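Local structure of ribonuclease H (Uncultured organism, 4IBN) at residues G39-Y44 and S178-W183; T66-A71 and I123-L128; G103-V108 and R206-L211. The protein probably cleaves the RNA strand of RNA-DNA hybrids endonucleolytically, leaving 5'-phosphomonoesters and using magnesium as cofactor. One frame throughout, in Å; residues are numbered along the deposited sequence.

Contact 1: residues G39-Y44 and S178-W183; sequences GVLVEY and SGYEEW
Ser178 OG, which lies 3.6 Å from Leu41 CD1, is gripped from two other directions: it accepts from the backbone, with Tyr180 N at 3.0 Å and an N-H...O angle of 153°, and it is hydrogen-bonded to the carboxylate of Asp57 on strand 53-62. The bond from Tyr180 N closes an ST turn, here placed just before helix 180-184, where that helix meets strand 34-45 of the RNase H-fold sheet. The hydroxyl of Ser178 lies anti to its own backbone N (chi1 -175°), a torsion that turns OG forward along the chain to the amide two residues on. Gly179 occupies the N-cap position, and its O receives Trp183 N at 3.1 Å as the first turn begins. The other carboxylate oxygen of Asp57 takes the N-H of Gly179, so one acidic side chain holds both the serine hydroxyl and the amide at the start of the helix.

On its side the strand offers hydrocarbon. Leu41 points out of the sheet toward the turn, and its two methyls divide the work: CD1 lies beside the serine oxygen in van der Waals contact, while CD2 reaches the Tyr180 ring. A branched aliphatic residue suits this buried place, since it can meet an already bonded hydroxyl and an aromatic ring at once without adding a polar group. Tyr180 extends from the first turn of the helix and also meets Tyr157 of helix 153-168 edge-to-face. Two residues further along the strand, the Glu43 carboxylate and that of Glu181 share Arg55 through separate salt bridges, which probably offsets their like charge. The ring of Tyr180 meets Leu41 obliquely, Tyr180 CD1 lying 4.3 Å from Leu41 CD2.

Contact 2: residues T66-A71 and I123-L128; sequences TNNRMA and IENLAL
Arg69 and Leu128 meet with a methyl laid over a guanidinium. Leu128 CD1 sits above one face of the group, displaced toward its rim, and comes within 3.6 Å of Arg69 NH1. The arginine reaches this position by a bend: its chain is extended at chi2 but bends at chi3 (58°), bringing the guanidinium out from the helix to Leu128; the two side chains cross at about a right angle. Arginine suits the place because its face accepts hydrocarbon while its N-H groups bond around the rim. NH2 forms a salt bridge with Glu62, and NH1 donates to a water, 3.1 Å away, that lies at the edge in the guanidinium plane.

The same water accepts from Asn125 ND2 at 2.7 Å. Asn125 has its CG beside the backbone N and anti to the carbonyl carbon (chi1 -49°), which carries the amide across to helix 67-82. Its plane is turned 66° from that of the guanidinium. ND2 passes 3.8 Å from Arg69 CG, whereas OD1 faces Asn68 CB at 3.6 Å and has a weak hydrogen bond with Tyr99 OH. A second water links ND2 to Thr66 OG1, so both bridging waters accept from this one amide nitrogen, which has two N-H groups to offer.

Thr66 OG1 also accepts from Arg69 N at 3.2 Å, the capping bond of helix 67-82. Asn125 likewise occupies an N-cap position, with positive phi, yet its amide is directed toward helix 67-82 and makes no capping bond. The arrangement is a water-bridged meeting of two helix N-termini, one capped by threonine, where helices 67-82 and 126-136 begin in the alpha/beta RNase H fold.

Contact 3: residues G103-V108 and R206-L211; sequences GMTRWV and RPSPAL
Ser208 is the first residue of 206-211 to touch helix 98-113: its OG lies 3.7 Å from Thr105 CG2. Thr105 chi1 (56°) sets OG1 between the backbone N and the carbonyl carbon, where it bonds to Val101 O of its own helix, and leaves the methyl CG2 to face the serine. Threonine suits this partly exposed position because it can satisfy its hydroxyl locally and still present a methyl to the incoming chain.

Pro209 follows and adds little through its ring, but its carbonyl joins the helix indirectly. A water donates to Pro209 O at 3.0 Å and to Met104 O at 2.9 Å, using its two hydrogens to tie a pair of acceptors that could not bond to each other. Met104 O lies in the helix where a wider pi-type turn, closed by Val108 N to Gly103 O at 2.9 Å, interrupts the usual spacing.

After Ala210 comes Leu211, the chief apolar element of the segment. Its methyls separate: CD1 meets Met104 SD at 3.9 Å, while CD2 comes within 3.5 Å of Met104 O and 4.0 Å of Val108 CG2. A bend at chi2 (-72°) directs the methionine chain past the leucine, which it crosses at a slant. Methionine, flexible and unbranched, and leucine, forked at its end, can thus mould to each other, and valine supplies a compact flank.

The first part of the segment runs beside the outermost strand 140-145, where Ser208 is bonded through its backbone to Val141. Ser208 and Thr105 both touch Trp143 of that strand, and Leu211 fits between helix 98-113 and Val133 and Val136 of helix 126-136.

Contact 1 is buried, contact 2 lies at the surface and contact 3 is partly buried. Contact 1 joins the central sheet to a short late helix, about 25 Å centre to centre from each of the others and across the chain's centre from both. Contacts 2 and 3 are neighbours, their centres about 17 Å apart; helix 126-136 begins within contact 2 and its later residues flank Leu211 in contact 3. None has a direct hydrogen bond across it. Contact 1 relies on aliphatic and aromatic carbon beside a satisfied hydroxyl, contact 2 on two waters between polar side chains and a leucine methyl over an arginine face, and contact 3 combines apolar packing with one water between backbone carbonyls.

Contact 1: residues G39-Y44 and S178-W183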
# COMPACT_ATOMS: atom_id res chain seq x y z
N GLY A 39 -4.44 -0.98 5.72
CA GLY A 39 -4.21 -2.40 5.72
C GLY A 39 -3.43 -2.87 4.51
O GLY A 39 -3.71 -2.46 3.44
N VAL A 40 -2.43 -3.72 4.75
CA VAL A 40 -1.61 -4.26 3.70
C VAL A 40 -1.41 -5.77 3.81
O VAL A 40 -1.04 -6.24 4.83
CB VAL A 40 -0.24 -3.64 3.76
CG1 VAL A 40 0.61 -4.11 2.65
CG2 VAL A 40 -0.32 -2.18 3.74
N LEU A 41 -1.66 -6.50 2.73
CA LEU A 41 -1.32 -7.90 2.63
C LEU A 41 -0.12 -8.04 1.71
O LEU A 41 -0.14 -7.53 0.65
CB LEU A 41 -2.49 -8.66 2.03
CG LEU A 41 -2.27 -10.11 1.64
CD1 LEU A 41 -1.98 -10.97 2.81
CD2 LEU A 41 -3.41 -10.65 0.85
N VAL A 42 0.91 -8.77 2.16
CA VAL A 42 2.06 -9.07 1.33
C VAL A 42 2.08 -10.55 0.99
O VAL A 42 2.04 -11.34 1.87
CB VAL A 42 3.39 -8.74 2.06
CG1 VAL A 42 4.58 -8.93 1.16
CG2 VAL A 42 3.38 -7.32 2.57
N GLU A 43 2.12 -10.88 -0.28
CA GLU A 43 2.22 -12.24 -0.73
C GLU A 43 3.60 -12.55 -1.21
O GLU A 43 4.17 -11.75 -1.86
CB GLU A 43 1.24 -12.51 -1.88
CG GLU A 43 -0.19 -12.39 -1.46
CD GLU A 43 -1.17 -13.06 -2.41
OE1 GLU A 43 -0.77 -13.37 -3.52
OE2 GLU A 43 -2.31 -13.25 -2.02
N TYR A 44 4.10 -13.74 -0.89
CA TYR A 44 5.43 -14.17 -1.34
C TYR A 44 5.45 -15.65 -1.72
O TYR A 44 5.06 -16.50 -0.93
CB TYR A 44 6.48 -13.88 -0.27
CG TYR A 44 7.85 -14.43 -0.59
CD1 TYR A 44 8.70 -13.77 -1.46
CD2 TYR A 44 8.29 -15.62 -0.02
CE1 TYR A 44 9.95 -14.27 -1.75
CE2 TYR A 44 9.54 -16.13 -0.31
CZ TYR A 44 10.37 -15.45 -1.18
OH TYR A 44 11.61 -15.95 -1.47
N SER A 178 -0.17 -13.66 8.55
CA SER A 178 -1.42 -13.21 7.99
C SER A 178 -2.67 -13.90 8.45
O SER A 178 -2.69 -15.05 8.66
CB SER A 178 -1.38 -13.23 6.47
OG SER A 178 -2.52 -12.69 5.91
N GLY A 179 -3.73 -13.15 8.47
CA GLY A 179 -5.03 -13.70 8.74
C GLY A 179 -5.81 -14.06 7.49
O GLY A 179 -6.93 -14.42 7.56
N TYR A 180 -5.18 -13.96 6.34
CA TYR A 180 -5.92 -14.09 5.12
C TYR A 180 -6.64 -15.42 5.01
O TYR A 180 -7.74 -15.48 4.63
CB TYR A 180 -5.02 -13.95 3.86
CG TYR A 180 -5.82 -14.21 2.61
CD1 TYR A 180 -6.58 -13.23 2.05
CD2 TYR A 180 -5.88 -15.44 2.04
CE1 TYR A 180 -7.35 -13.45 0.99
CE2 TYR A 180 -6.64 -15.66 0.96
CZ TYR A 180 -7.38 -14.67 0.44
OH TYR A 180 -8.17 -14.87 -0.59
N GLU A 181 -5.97 -16.49 5.33
CA GLU A 181 -6.56 -17.78 5.11
C GLU A 181 -7.79 -18.02 5.96
O GLU A 181 -8.70 -18.61 5.54
CB GLU A 181 -5.51 -18.86 5.28
CG GLU A 181 -4.55 -18.90 4.11
CD GLU A 181 -3.41 -17.87 4.18
OE1 GLU A 181 -3.30 -17.16 5.18
OE2 GLU A 181 -2.62 -17.81 3.25
N GLU A 182 -7.73 -17.60 7.19
CA GLU A 182 -8.87 -17.72 8.07
C GLU A 182 -10.02 -16.83 7.58
O GLU A 182 -11.13 -17.24 7.55
CB GLU A 182 -8.47 -17.44 9.51
CG GLU A 182 -7.46 -18.43 10.11
CD GLU A 182 -8.04 -19.82 10.48
OE1 GLU A 182 -9.24 -20.11 10.33
OE2 GLU A 182 -7.27 -20.67 10.94
N TRP A 183 -9.72 -15.63 7.16
CA TRP A 183 -10.73 -14.73 6.64
C TRP A 183 -11.42 -15.34 5.40
O TRP A 183 -12.57 -15.22 5.19
CB TRP A 183 -10.11 -13.36 6.27
CG TRP A 183 -11.00 -12.38 5.58
CD1 TRP A 183 -11.81 -11.48 6.15
CD2 TRP A 183 -11.12 -12.19 4.18
NE1 TRP A 183 -12.46 -10.76 5.22
CE2 TRP A 183 -12.03 -11.17 3.98
CE3 TRP A 183 -10.51 -12.76 3.07
CZ2 TRP A 183 -12.37 -10.74 2.74
CZ3 TRP A 183 -10.87 -12.35 1.87
CH2 TRP A 183 -11.76 -11.34 1.69

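Contact 2: residues T66-A71 and I123-L128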
# COMPACT_ATOMS: atom_id res chain seq x y z
N THR A 66 -7.65 11.20 7.49
CA THR A 66 -8.32 11.26 6.21
C THR A 66 -7.98 10.06 5.32
O THR A 66 -7.06 9.41 5.54
CB THR A 66 -7.98 12.53 5.42
OG1 THR A 66 -6.63 12.47 5.07
CG2 THR A 66 -8.19 13.73 6.22
N ASN A 67 -8.79 9.82 4.31
CA ASN A 67 -8.57 8.70 3.44
C ASN A 67 -7.27 8.86 2.69
O ASN A 67 -6.58 7.92 2.54
CB ASN A 67 -9.69 8.47 2.44
CG ASN A 67 -10.88 7.79 3.05
OD1 ASN A 67 -10.86 6.61 3.31
ND2 ASN A 67 -11.92 8.56 3.30
N ASN A 68 -6.96 10.06 2.25
CA ASN A 68 -5.72 10.31 1.56
C ASN A 68 -4.52 10.08 2.43
O ASN A 68 -3.54 9.61 1.98
CB ASN A 68 -5.67 11.69 0.96
CG ASN A 68 -6.55 11.85 -0.27
OD1 ASN A 68 -7.09 10.94 -0.76
ND2 ASN A 68 -6.64 13.05 -0.75
N ARG A 69 -4.60 10.50 3.67
CA ARG A 69 -3.48 10.27 4.54
C ARG A 69 -3.25 8.77 4.75
O ARG A 69 -2.17 8.29 4.67
CB ARG A 69 -3.73 10.90 5.92
CG ARG A 69 -3.28 12.33 6.13
CD ARG A 69 -3.23 12.72 7.68
NE ARG A 69 -2.36 11.89 8.49
CZ ARG A 69 -1.06 12.06 8.60
NH1 ARG A 69 -0.50 13.03 7.95
NH2 ARG A 69 -0.33 11.26 9.32
N MET A 70 -4.32 8.05 5.03
CA MET A 70 -4.20 6.63 5.26
C MET A 70 -3.71 5.84 4.01
O MET A 70 -3.02 4.88 4.11
CB MET A 70 -5.47 6.05 5.91
CG MET A 70 -5.80 6.65 7.23
SD MET A 70 -4.37 6.78 8.38
CE MET A 70 -4.07 5.12 8.74
N ALA A 71 -4.13 6.29 2.85
CA ALA A 71 -3.66 5.67 1.65
C ALA A 71 -2.14 5.84 1.57
O ALA A 71 -1.47 4.93 1.26
CB ALA A 71 -4.32 6.27 0.47
N ILE A 123 -4.54 21.36 0.32
CA ILE A 123 -4.06 20.40 1.29
C ILE A 123 -3.63 19.16 0.57
O ILE A 123 -4.39 18.30 0.31
CB ILE A 123 -5.13 20.04 2.29
CG1 ILE A 123 -5.38 21.22 3.20
CG2 ILE A 123 -4.69 18.92 3.11
CD1 ILE A 123 -6.32 20.92 4.33
N GLU A 124 -2.38 19.12 0.18
CA GLU A 124 -1.90 18.10 -0.70
C GLU A 124 -1.15 16.94 -0.01
O GLU A 124 -0.66 16.11 -0.66
CB GLU A 124 -0.98 18.73 -1.73
CG GLU A 124 -1.63 19.73 -2.61
CD GLU A 124 -0.65 20.74 -3.25
OE1 GLU A 124 -0.15 21.65 -2.58
OE2 GLU A 124 -0.46 20.65 -4.46
N ASN A 125 -1.03 16.96 1.30
CA ASN A 125 -0.27 15.95 2.01
C ASN A 125 1.19 15.85 1.54
O ASN A 125 1.74 14.80 1.55
CB ASN A 125 -0.90 14.58 1.85
CG ASN A 125 -2.37 14.56 2.11
OD1 ASN A 125 -3.14 14.27 1.23
ND2 ASN A 125 -2.75 14.81 3.30
N LEU A 126 1.81 16.96 1.19
CA LEU A 126 3.11 16.92 0.59
C LEU A 126 4.17 16.27 1.47
O LEU A 126 5.03 15.62 0.96
CB LEU A 126 3.59 18.31 0.15
CG LEU A 126 2.85 18.97 -1.00
CD1 LEU A 126 3.44 20.29 -1.37
CD2 LEU A 126 2.65 18.10 -2.21
N ALA A 127 4.13 16.49 2.77
CA ALA A 127 5.13 15.87 3.63
C ALA A 127 5.04 14.35 3.60
O ALA A 127 6.03 13.70 3.56
CB ALA A 127 5.01 16.37 5.02
N LEU A 128 3.83 13.84 3.65
CA LEU A 128 3.63 12.42 3.55
C LEU A 128 4.02 11.85 2.21
O LEU A 128 4.53 10.81 2.15
CB LEU A 128 2.20 12.02 3.88
CG LEU A 128 1.77 11.62 5.27
CD1 LEU A 128 0.44 10.96 5.11
CD2 LEU A 128 2.67 10.69 5.93
O HOH W 1 -5.65 14.89 4.09
O HOH W 2 -1.41 14.91 5.69

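Contact 3: residues G103-V108 and R206-L211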
# COMPACT_ATOMS: atom_id res chain seq x y z
N GLY A 103 -0.58 9.30 -8.33
CA GLY A 103 0.47 10.07 -7.71
C GLY A 103 1.84 9.50 -7.91
O GLY A 103 2.73 10.20 -8.23
N MET A 104 1.99 8.21 -7.72
CA MET A 104 3.28 7.58 -7.91
C MET A 104 3.75 7.51 -9.35
O MET A 104 4.90 7.41 -9.59
CB MET A 104 3.34 6.21 -7.28
CG MET A 104 3.19 6.27 -5.83
SD MET A 104 4.68 6.97 -5.07
CE MET A 104 4.44 6.59 -3.37
N THR A 105 2.82 7.44 -10.27
CA THR A 105 3.20 7.31 -11.64
C THR A 105 3.28 8.61 -12.38
O THR A 105 3.90 8.68 -13.40
CB THR A 105 2.24 6.41 -12.44
OG1 THR A 105 0.91 6.87 -12.36
CG2 THR A 105 2.32 4.99 -11.97
N ARG A 106 2.55 9.59 -11.88
CA ARG A 106 2.49 10.90 -12.50
C ARG A 106 2.74 12.08 -11.59
O ARG A 106 3.61 12.81 -11.79
CB ARG A 106 1.15 11.11 -13.17
CG ARG A 106 0.88 10.23 -14.28
CD ARG A 106 -0.49 10.48 -14.88
NE ARG A 106 -0.74 9.55 -15.95
CZ ARG A 106 -0.68 9.87 -17.23
NH1 ARG A 106 -0.42 11.11 -17.59
NH2 ARG A 106 -0.90 8.95 -18.14
N TRP A 107 1.90 12.26 -10.60
CA TRP A 107 1.91 13.51 -9.87
C TRP A 107 3.21 13.84 -9.13
O TRP A 107 3.57 14.95 -9.08
CB TRP A 107 0.72 13.60 -8.93
CG TRP A 107 -0.60 13.26 -9.48
CD1 TRP A 107 -1.00 13.32 -10.74
CD2 TRP A 107 -1.71 12.84 -8.73
NE1 TRP A 107 -2.30 12.93 -10.84
CE2 TRP A 107 -2.75 12.63 -9.60
CE3 TRP A 107 -1.91 12.62 -7.39
CZ2 TRP A 107 -4.00 12.25 -9.17
CZ3 TRP A 107 -3.17 12.19 -6.97
CH2 TRP A 107 -4.18 12.02 -7.86
N VAL A 108 3.91 12.85 -8.58
CA VAL A 108 5.09 13.12 -7.80
C VAL A 108 6.11 13.76 -8.71
O VAL A 108 6.88 14.54 -8.31
CB VAL A 108 5.72 11.88 -7.16
CG1 VAL A 108 4.94 11.47 -5.99
CG2 VAL A 108 5.83 10.81 -8.12
N ARG A 206 6.25 -5.22 -14.69
CA ARG A 206 6.52 -4.03 -15.45
C ARG A 206 6.66 -2.81 -14.53
O ARG A 206 5.74 -2.12 -14.34
CB ARG A 206 5.37 -3.79 -16.44
CG ARG A 206 5.37 -4.75 -17.64
CD ARG A 206 6.79 -4.96 -18.15
NE ARG A 206 6.87 -5.75 -19.38
CZ ARG A 206 7.36 -6.99 -19.45
NH1 ARG A 206 7.80 -7.59 -18.36
NH2 ARG A 206 7.40 -7.64 -20.61
N PRO A 207 7.82 -2.60 -13.96
CA PRO A 207 7.95 -1.52 -13.00
C PRO A 207 7.91 -0.15 -13.61
O PRO A 207 8.35 0.04 -14.71
CB PRO A 207 9.32 -1.74 -12.41
CG PRO A 207 10.04 -2.38 -13.43
CD PRO A 207 9.09 -3.29 -14.12
N SER A 208 7.42 0.78 -12.82
CA SER A 208 7.43 2.19 -13.15
C SER A 208 8.80 2.73 -13.03
O SER A 208 9.62 2.15 -12.44
CB SER A 208 6.56 2.96 -12.19
OG SER A 208 5.24 2.86 -12.53
N PRO A 209 9.02 3.90 -13.57
CA PRO A 209 10.30 4.53 -13.41
C PRO A 209 10.52 4.95 -11.99
O PRO A 209 9.64 5.15 -11.26
CB PRO A 209 10.20 5.78 -14.28
CG PRO A 209 8.85 5.93 -14.59
CD PRO A 209 8.22 4.62 -14.55
N ALA A 210 11.77 5.08 -11.68
CA ALA A 210 12.22 5.50 -10.40
C ALA A 210 11.70 6.89 -10.04
O ALA A 210 11.40 7.68 -10.89
CB ALA A 210 13.65 5.50 -10.41
N LEU A 211 11.44 7.10 -8.77
CA LEU A 211 10.87 8.32 -8.30
C LEU A 211 11.94 9.37 -8.15
O LEU A 211 13.08 9.06 -7.96
CB LEU A 211 10.12 8.10 -7.00
CG LEU A 211 9.04 7.03 -7.01
CD1 LEU A 211 8.52 6.70 -5.69
CD2 LEU A 211 7.95 7.38 -7.91
O HOH W 3 7.00 6.62 -11.47